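Beta-1,4-exocellulase (Thermobifida fusca, PDB 4B4H) is the catalytic domain of a cellobiohydrolase of glycoside hydrolase family 6, which probably cleaves beta-1,4-glucosidic bonds in cellulose to release cellobiose. Local coordinates at residues A[230-235]-A[286-291]; A[265-270]-A[342-347]; A[332-337]-A[411-416]. All blocks are in the same frame, centred on the assembly; numbering follows the deposited sequence.

Contact 1: A[230-235]-A[286-291]; sequences SATVEP and IDTSRN
N291 reaches back from the loop after strand 283-287 to hold S230 and T232, two residues of the loop that follows strand 221-224. Both loops lie at the C-terminal ends of neighbouring parallel strands in the distorted beta/alpha barrel of family 6, the end where such barrels carry their active site.

The direct polar contacts run through one amide nitrogen. N291 ND2 gives a fairly straight hydrogen bond to S230 O (2.7 Å, 162°), with the oxygen in the amide plane and the nitrogen in the carbonyl plane. A second, more bent bond goes to T232 OG1 at 3.1 Å, tilted from the amide plane. Two bonds on one nitrogen fix the rotation of the amide.

The van der Waals contacts centre on T232. With OG1 beside its own backbone N and CG2 anti to that N (chi1 -57°), the hydroxyl meets N291 while the methyl goes to I286, T232 CG2 lying 4.0 Å from I286 CD1. The methyl of T288 lies against the hydroxyl oxygen of the same threonine, T288 CG2 being 3.5 Å from T232 OG1, and the T288 hydroxyl bonds to E336 O.

Within 286-291, D287 OD1 closes an Asx turn, accepting from S289 N and S289 OG on the same face of its plane. Towards the active site, S230 OG bonds to H188 ND1, a predicted substrate-binding residue, and R290 makes a salt bridge to D359, the predicted proton acceptor. Indirectly, water 1 joins the backbones, accepting from T232 N at 2.9 Å and donating to N291 O at 2.9 Å.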
loop_
_atom_site.group_PDB
_atom_site.type_symbol
_atom_site.label_atom_id
_atom_site.label_comp_id
_atom_site.label_asym_id
_atom_site.label_seq_id
_atom_site.Cartn_x
_atom_site.Cartn_y
_atom_site.Cartn_z
ATOM N N SER A 230 0.067 -4.859 -7.951
ATOM C CA SER A 230 -0.501 -4.395 -9.214
ATOM C C SER A 230 0.575 -3.675 -10.012
ATOM O O SER A 230 1.457 -3.044 -9.422
ATOM C CB SER A 230 -1.740 -3.523 -8.991
ATOM O OG SER A 230 -2.884 -4.349 -8.767
ATOM N N ALA A 231 0.545 -3.842 -11.328
ATOM C CA ALA A 231 1.586 -3.333 -12.211
ATOM C C ALA A 231 1.534 -1.811 -12.312
ATOM O O ALA A 231 0.447 -1.247 -12.394
ATOM C CB ALA A 231 1.462 -3.970 -13.591
ATOM N N THR A 232 2.708 -1.158 -12.309
ATOM C CA THR A 232 2.791 0.293 -12.529
ATOM C C THR A 232 2.266 0.632 -13.926
ATOM O O THR A 232 1.297 1.395 -14.061
ATOM C CB THR A 232 4.224 0.818 -12.375
ATOM O OG1 THR A 232 4.725 0.489 -11.081
ATOM C CG2 THR A 232 4.231 2.318 -12.517
ATOM N N VAL A 233 2.922 0.061 -14.943
ATOM C CA VAL A 233 2.408 0.062 -16.321
ATOM C C VAL A 233 2.381 -1.393 -16.814
ATOM O O VAL A 233 3.266 -2.165 -16.488
ATOM C CB VAL A 233 3.260 0.936 -17.280
ATOM C CG1 VAL A 233 2.664 0.923 -18.685
ATOM C CG2 VAL A 233 3.392 2.372 -16.767
ATOM N N GLU A 234 1.336 -1.769 -17.548
ATOM C CA GLU A 234 1.346 -3.023 -18.298
ATOM C C GLU A 234 1.857 -2.716 -19.708
ATOM O O GLU A 234 1.138 -2.111 -20.495
ATOM C CB GLU A 234 -0.050 -3.646 -18.346
ATOM C CG GLU A 234 -0.476 -4.332 -17.048
ATOM C CD GLU A 234 0.080 -5.738 -16.884
ATOM O OE1 GLU A 234 0.905 -6.189 -17.713
ATOM O OE2 GLU A 234 -0.318 -6.407 -15.903
ATOM N N PRO A 235 3.099 -3.138 -20.027
ATOM C CA PRO A 235 3.723 -2.739 -21.291
ATOM C C PRO A 235 2.996 -3.259 -22.533
ATOM O O PRO A 235 2.968 -2.570 -23.558
ATOM C CB PRO A 235 5.136 -3.336 -21.198
ATOM C CG PRO A 235 5.363 -3.587 -19.751
ATOM C CD PRO A 235 4.009 -3.970 -19.222
ATOM N N ILE A 286 3.120 5.599 -5.888
ATOM C CA ILE A 286 2.849 4.165 -6.103
ATOM C C ILE A 286 3.948 3.338 -5.438
ATOM O O ILE A 286 5.134 3.585 -5.655
ATOM C CB ILE A 286 2.798 3.742 -7.589
ATOM C CG1 ILE A 286 1.890 4.662 -8.435
ATOM C CG2 ILE A 286 2.380 2.269 -7.691
ATOM C CD1 ILE A 286 2.153 4.545 -9.936
ATOM N N ASP A 287 3.546 2.340 -4.652
ATOM C CA ASP A 287 4.502 1.435 -4.025
ATOM C C ASP A 287 4.878 0.357 -5.021
ATOM O O ASP A 287 4.031 -0.473 -5.379
ATOM C CB ASP A 287 3.863 0.783 -2.800
ATOM C CG ASP A 287 4.818 -0.129 -2.026
ATOM O OD1 ASP A 287 5.999 -0.311 -2.405
ATOM O OD2 ASP A 287 4.340 -0.694 -1.015
ATOM N N THR A 288 6.150 0.365 -5.431
ATOM C CA THR A 288 6.693 -0.534 -6.449
ATOM C C THR A 288 7.631 -1.571 -5.842
ATOM O O THR A 288 8.434 -2.187 -6.555
ATOM C CB THR A 288 7.523 0.305 -7.427
ATOM O OG1 THR A 288 8.439 1.086 -6.658
ATOM C CG2 THR A 288 6.609 1.197 -8.265
ATOM N N SER A 289 7.522 -1.760 -4.529
ATOM C CA SER A 289 8.372 -2.703 -3.783
ATOM C C SER A 289 8.345 -4.106 -4.375
ATOM O O SER A 289 9.373 -4.792 -4.426
ATOM C CB SER A 289 7.954 -2.773 -2.306
ATOM O OG SER A 289 6.603 -3.181 -2.158
ATOM N N ARG A 290 7.161 -4.552 -4.800
ATOM C CA ARG A 290 7.007 -5.949 -5.180
ATOM C C ARG A 290 6.223 -6.128 -6.470
ATOM O O ARG A 290 5.674 -7.199 -6.717
ATOM C CB ARG A 290 6.375 -6.755 -4.020
ATOM C CG ARG A 290 7.293 -6.879 -2.803
ATOM C CD ARG A 290 6.667 -7.668 -1.648
ATOM N NE ARG A 290 5.314 -7.220 -1.275
ATOM C CZ ARG A 290 4.550 -7.766 -0.326
ATOM N NH1 ARG A 290 4.959 -8.780 0.443
ATOM N NH2 ARG A 290 3.343 -7.269 -0.128
ATOM N N ASN A 291 6.228 -5.112 -7.331
ATOM C CA ASN A 291 5.463 -5.245 -8.586
ATOM C C ASN A 291 6.306 -5.259 -9.865
ATOM O O ASN A 291 5.815 -4.901 -10.945
ATOM C CB ASN A 291 4.341 -4.220 -8.699
ATOM C CG ASN A 291 4.858 -2.835 -8.958
ATOM O OD1 ASN A 291 6.034 -2.547 -8.727
ATOM N ND2 ASN A 291 3.976 -1.961 -9.393
HETATM O O HOH W 1 5.243 -2.564 -12.497
#

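Contact 2: A[265-270]-A[342-347]; sequences FVQDLR and PAPGVD
Q267 spans the gap from helix 262-276 to the turn ahead of strand 346-350, and its amide NE2 donates to P344 O (2.8 Å, 162°). The bond is flat at both ends: the nitrogen lies on a lone pair in the carbonyl plane, and the oxygen stays close to the amide plane of Q267. Beyond CG the side chain is extended (chi2 178°), which carries the amide out to the turn and lays NE2 against the proline ring, 3.4 Å from P344 CB. Deeper in, a branch of V266 meets a branch of V346 at about a right angle, CG2 to CG2 at 4.2 Å. One turn on from V266, the aliphatic part of R270 passes G345, with R270 CD 3.7 Å from G345 O.

With an alanine in place of Q267, P344 O is likely to lose this donor and a gap would probably open beside the proline ring.

The next shell holds these groups in place. A343 to V346 form a type II beta turn closed by V346 N to A343 O at 3.2 Å. Its third residue, G345, has positive phi (83°), and a beta carbon there would run into R270 CD. R270 is itself fixed by a hydrogen bond from NE to I282 O and a weak one from NH2 to S280 O; D281, between those carbonyls in sequence, is a calcium ligand in another model of this protein.

Further out, the helix packs on the parallel strands of the barrel: V266, L269 and R270 all touch M284 of strand 283-287, which adjoins 346-350, while F265 and L269 touch F198 of helix 198-209.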
loop_
_atom_site.group_PDB
_atom_site.type_symbol
_atom_site.label_atom_id
_atom_site.label_comp_id
_atom_site.label_asym_id
_atom_site.label_seq_id
_atom_site.Cartn_x
_atom_site.Cartn_y
_atom_site.Cartn_z
ATOM N N PHE A 265 -4.424 4.615 -13.375
ATOM C CA PHE A 265 -5.354 4.752 -12.268
ATOM C C PHE A 265 -5.091 5.990 -11.399
ATOM O O PHE A 265 -5.962 6.857 -11.272
ATOM C CB PHE A 265 -5.359 3.451 -11.450
ATOM C CG PHE A 265 -6.070 3.548 -10.119
ATOM C CD1 PHE A 265 -7.446 3.741 -10.047
ATOM C CD2 PHE A 265 -5.348 3.442 -8.933
ATOM C CE1 PHE A 265 -8.085 3.803 -8.817
ATOM C CE2 PHE A 265 -5.977 3.515 -7.704
ATOM C CZ PHE A 265 -7.346 3.703 -7.645
ATOM N N VAL A 266 -3.914 6.079 -10.783
ATOM C CA VAL A 266 -3.627 7.254 -9.923
ATOM C C VAL A 266 -3.665 8.598 -10.671
ATOM O O VAL A 266 -3.998 9.621 -10.077
ATOM C CB VAL A 266 -2.323 7.132 -9.079
ATOM C CG1 VAL A 266 -2.393 5.900 -8.186
ATOM C CG2 VAL A 266 -1.081 7.115 -9.961
ATOM N N GLN A 267 -3.360 8.589 -11.965
ATOM C CA GLN A 267 -3.453 9.839 -12.732
ATOM C C GLN A 267 -4.895 10.306 -12.893
ATOM O O GLN A 267 -5.192 11.482 -12.686
ATOM C CB GLN A 267 -2.721 9.765 -14.067
ATOM C CG GLN A 267 -1.210 9.766 -13.918
ATOM C CD GLN A 267 -0.507 9.638 -15.254
ATOM O OE1 GLN A 267 -1.035 9.015 -16.182
ATOM N NE2 GLN A 267 0.667 10.235 -15.371
ATOM N N ASP A 268 -5.785 9.378 -13.235
ATOM C CA ASP A 268 -7.220 9.683 -13.279
ATOM C C ASP A 268 -7.765 10.042 -11.900
ATOM O O ASP A 268 -8.479 11.023 -11.762
ATOM C CB ASP A 268 -8.009 8.516 -13.885
ATOM C CG ASP A 268 -8.069 8.577 -15.408
ATOM O OD1 ASP A 268 -7.411 9.450 -16.017
ATOM O OD2 ASP A 268 -8.784 7.758 -16.014
ATOM N N LEU A 269 -7.394 9.267 -10.881
ATOM C CA LEU A 269 -7.834 9.528 -9.513
ATOM C C LEU A 269 -7.415 10.930 -9.063
ATOM O O LEU A 269 -8.220 11.655 -8.466
ATOM C CB LEU A 269 -7.307 8.444 -8.563
ATOM C CG LEU A 269 -7.819 8.373 -7.124
ATOM C CD1 LEU A 269 -9.238 7.824 -7.039
ATOM C CD2 LEU A 269 -6.861 7.534 -6.295
ATOM N N ARG A 270 -6.174 11.317 -9.396
ATOM C CA ARG A 270 -5.629 12.627 -9.024
ATOM C C ARG A 270 -6.531 13.759 -9.528
ATOM O O ARG A 270 -6.858 14.682 -8.775
ATOM C CB ARG A 270 -4.199 12.802 -9.545
ATOM C CG ARG A 270 -3.540 14.059 -9.016
ATOM C CD ARG A 270 -2.228 14.353 -9.715
ATOM N NE ARG A 270 -1.699 15.628 -9.246
ATOM C CZ ARG A 270 -2.047 16.815 -9.739
ATOM N NH1 ARG A 270 -2.920 16.899 -10.735
ATOM N NH2 ARG A 270 -1.512 17.921 -9.233
ATOM N N PRO A 342 8.522 10.313 -11.370
ATOM C CA PRO A 342 8.691 9.473 -12.569
ATOM C C PRO A 342 7.694 9.718 -13.710
ATOM O O PRO A 342 7.959 9.313 -14.851
ATOM C CB PRO A 342 8.514 8.066 -12.028
ATOM C CG PRO A 342 7.568 8.242 -10.889
ATOM C CD PRO A 342 7.962 9.538 -10.243
ATOM N N ALA A 343 6.574 10.374 -13.415
ATOM C CA ALA A 343 5.467 10.494 -14.357
ATOM C C ALA A 343 4.576 11.662 -13.948
ATOM O O ALA A 343 4.605 12.046 -12.792
ATOM C CB ALA A 343 4.661 9.197 -14.357
ATOM N N PRO A 344 3.792 12.226 -14.891
ATOM C CA PRO A 344 2.850 13.305 -14.569
ATOM C C PRO A 344 2.001 13.009 -13.317
ATOM O O PRO A 344 1.314 11.982 -13.264
ATOM C CB PRO A 344 1.970 13.383 -15.823
ATOM C CG PRO A 344 2.879 12.948 -16.932
ATOM C CD PRO A 344 3.888 11.994 -16.353
ATOM N N GLY A 345 2.085 13.891 -12.322
ATOM C CA GLY A 345 1.240 13.791 -11.125
ATOM C C GLY A 345 1.669 12.852 -10.017
ATOM O O GLY A 345 1.013 12.799 -8.979
ATOM N N VAL A 346 2.764 12.119 -10.235
ATOM C CA VAL A 346 3.339 11.202 -9.261
ATOM C C VAL A 346 4.561 11.855 -8.581
ATOM O O VAL A 346 5.525 12.230 -9.248
ATOM C CB VAL A 346 3.719 9.854 -9.918
ATOM C CG1 VAL A 346 4.394 8.912 -8.936
ATOM C CG2 VAL A 346 2.506 9.207 -10.564
ATOM N N ASP A 347 4.492 12.057 -7.267
ATOM C CA ASP A 347 5.618 12.567 -6.474
ATOM C C ASP A 347 6.799 11.599 -6.444
ATOM O O ASP A 347 7.953 12.023 -6.370
ATOM C CB ASP A 347 5.201 12.874 -5.018
ATOM C CG ASP A 347 4.388 14.149 -4.872
ATOM O OD1 ASP A 347 4.338 14.974 -5.803
ATOM O OD2 ASP A 347 3.780 14.344 -3.792
#

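Contact 3: A[332-337]-A[411-416]; sequences AGLGER and ELLANA
G333 slots into the end of helix 406-414, its CA facing two carbonyl oxygens, L412 O at 3.5 Å and N415 O at 3.4 Å, each met through a CA-H...O contact. The hollow has no room for more: a beta carbon here would point at the helix and clash with N415 O.

On one side of this glycine, the carbonyl of A332 is the bump. Its oxygen enters the notch between two side chains, 3.5 Å from L412 CD2 and 3.5 Å from N415 CB, and L412 CA points a C-H at it as well. The methyl of A332 rests on L412 CD2. Water 2 bridges the rim, donating to both A332 O and E411 OE1; that carboxylate also accepts from G331 N.

On the other side L334 fills the hollow between L412, L413 and A416. Its CG lies anti to the carbonyl carbon (chi1 -66°), turning the side chain across the flank of the helix, where it lies beside L413 and points the same way, with L334 CD1 and L413 CD1 3.9 Å apart. L334 CB meets A416 CB at 3.8 Å. The backbone locks the fit: L334 N donates to L412 O at 3.0 Å, almost straight at 172° but tilted from the carbonyl plane.

The loop before strand 339-340 thus covers the C-terminal end of helix 406-414, whose L412 also packs on R290, the salt-bridge partner of D359. Past the helix, L334 shares a backbone hydrogen bond with Y417, and G333 is tied likewise to G292, beyond strand 283-287.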
loop_
_atom_site.group_PDB
_atom_site.type_symbol
_atom_site.label_atom_id
_atom_site.label_comp_id
_atom_site.label_asym_id
_atom_site.label_seq_id
_atom_site.Cartn_x
_atom_site.Cartn_y
_atom_site.Cartn_z
ATOM N N ALA A 332 6.197 -13.173 -7.532
ATOM C CA ALA A 332 6.359 -11.727 -7.595
ATOM C C ALA A 332 7.841 -11.347 -7.637
ATOM O O ALA A 332 8.717 -12.115 -7.215
ATOM C CB ALA A 332 5.650 -11.055 -6.428
ATOM N N GLY A 333 8.138 -10.164 -8.160
ATOM C CA GLY A 333 9.512 -9.674 -8.128
ATOM C C GLY A 333 9.621 -8.251 -7.628
ATOM O O GLY A 333 8.675 -7.480 -7.736
ATOM N N LEU A 334 10.796 -7.896 -7.108
ATOM C CA LEU A 334 11.067 -6.508 -6.732
ATOM C C LEU A 334 10.753 -5.594 -7.896
ATOM O O LEU A 334 11.068 -5.911 -9.037
ATOM C CB LEU A 334 12.533 -6.312 -6.332
ATOM C CG LEU A 334 13.002 -7.016 -5.067
ATOM C CD1 LEU A 334 14.512 -6.942 -4.897
ATOM C CD2 LEU A 334 12.324 -6.429 -3.848
ATOM N N GLY A 335 10.124 -4.463 -7.605
ATOM C CA GLY A 335 9.810 -3.486 -8.637
ATOM C C GLY A 335 10.879 -2.440 -8.849
ATOM O O GLY A 335 11.994 -2.546 -8.318
ATOM N N GLU A 336 10.527 -1.428 -9.641
ATOM C CA GLU A 336 11.366 -0.246 -9.830
ATOM C C GLU A 336 11.795 0.307 -8.481
ATOM O O GLU A 336 10.996 0.367 -7.532
ATOM C CB GLU A 336 10.636 0.840 -10.627
ATOM C CG GLU A 336 11.556 1.933 -11.176
ATOM C CD GLU A 336 10.852 2.854 -12.157
ATOM O OE1 GLU A 336 9.784 2.457 -12.682
ATOM O OE2 GLU A 336 11.366 3.979 -12.414
ATOM N N ARG A 337 13.058 0.696 -8.386
ATOM C CA ARG A 337 13.585 1.240 -7.162
ATOM C C ARG A 337 13.017 2.641 -6.897
ATOM O O ARG A 337 12.567 3.333 -7.817
ATOM C CB ARG A 337 15.124 1.223 -7.180
ATOM C CG ARG A 337 15.728 -0.026 -6.528
ATOM C CD ARG A 337 15.325 -1.333 -7.200
ATOM N NE ARG A 337 16.109 -1.586 -8.406
ATOM C CZ ARG A 337 15.800 -2.457 -9.364
ATOM N NH1 ARG A 337 14.666 -3.165 -9.333
ATOM N NH2 ARG A 337 16.630 -2.585 -10.391
ATOM N N GLU A 411 13.143 -15.203 -4.050
ATOM C CA GLU A 411 12.289 -15.152 -5.232
ATOM C C GLU A 411 12.067 -13.726 -5.713
ATOM O O GLU A 411 12.220 -13.432 -6.906
ATOM C CB GLU A 411 10.938 -15.815 -4.979
ATOM C CG GLU A 411 10.088 -15.888 -6.234
ATOM C CD GLU A 411 8.834 -16.709 -6.058
ATOM O OE1 GLU A 411 7.904 -16.266 -5.342
ATOM O OE2 GLU A 411 8.770 -17.792 -6.671
ATOM N N LEU A 412 11.707 -12.840 -4.785
ATOM C CA LEU A 412 11.527 -11.428 -5.119
ATOM C C LEU A 412 12.783 -10.883 -5.753
ATOM O O LEU A 412 12.705 -10.158 -6.729
ATOM C CB LEU A 412 11.148 -10.584 -3.898
ATOM C CG LEU A 412 9.737 -10.762 -3.309
ATOM C CD1 LEU A 412 9.604 -10.139 -1.928
ATOM C CD2 LEU A 412 8.626 -10.254 -4.224
ATOM N N LEU A 413 13.927 -11.252 -5.173
ATOM C CA LEU A 413 15.218 -10.794 -5.643
ATOM C C LEU A 413 15.540 -11.314 -7.044
ATOM O O LEU A 413 16.015 -10.547 -7.865
ATOM C CB LEU A 413 16.314 -11.188 -4.657
ATOM C CG LEU A 413 17.700 -10.591 -4.882
ATOM C CD1 LEU A 413 17.707 -9.131 -4.464
ATOM C CD2 LEU A 413 18.744 -11.355 -4.101
ATOM N N ALA A 414 15.280 -12.591 -7.327
ATOM C CA ALA A 414 15.597 -13.142 -8.656
ATOM C C ALA A 414 14.645 -12.628 -9.742
ATOM O O ALA A 414 14.977 -12.606 -10.942
ATOM C CB ALA A 414 15.615 -14.669 -8.620
ATOM N N ASN A 415 13.464 -12.194 -9.323
ATOM C CA ASN A 415 12.428 -11.737 -10.247
ATOM C C ASN A 415 12.345 -10.210 -10.372
ATOM O O ASN A 415 11.430 -9.673 -10.985
ATOM C CB ASN A 415 11.078 -12.347 -9.851
ATOM C CG ASN A 415 10.972 -13.814 -10.200
ATOM O OD1 ASN A 415 11.759 -14.338 -10.985
ATOM N ND2 ASN A 415 9.979 -14.495 -9.611
ATOM N N ALA A 416 13.336 -9.519 -9.826
ATOM C CA ALA A 416 13.396 -8.059 -9.878
ATOM C C ALA A 416 13.302 -7.550 -11.323
ATOM O O ALA A 416 13.904 -8.135 -12.219
ATOM C CB ALA A 416 14.668 -7.562 -9.215
HETATM O O HOH W 2 8.072 -13.494 -4.718
#

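Overall arrangement
Contact 1 sits between the other two, its centre 13 Å from that of contact 2 and 11 Å from that of contact 3; the centres of contacts 2 and 3 are 23 Å apart. It meets contact 2 where helix 262-276 packs against strand 283-287, I286 CD1 lying 4.1 Å from V266 CG2. Towards contact 3, S289 O and G335 N make a probable hydrogen bond at 3.3 Å. Contact 1 touches the predicted substrate site directly through S230, whereas contact 3 stands one layer back, the L412 side chain about 8 Å from that of D359. In contact 2, the R270 side chain is about 5 Å from that of D281, in a calcium site that is empty in this chain.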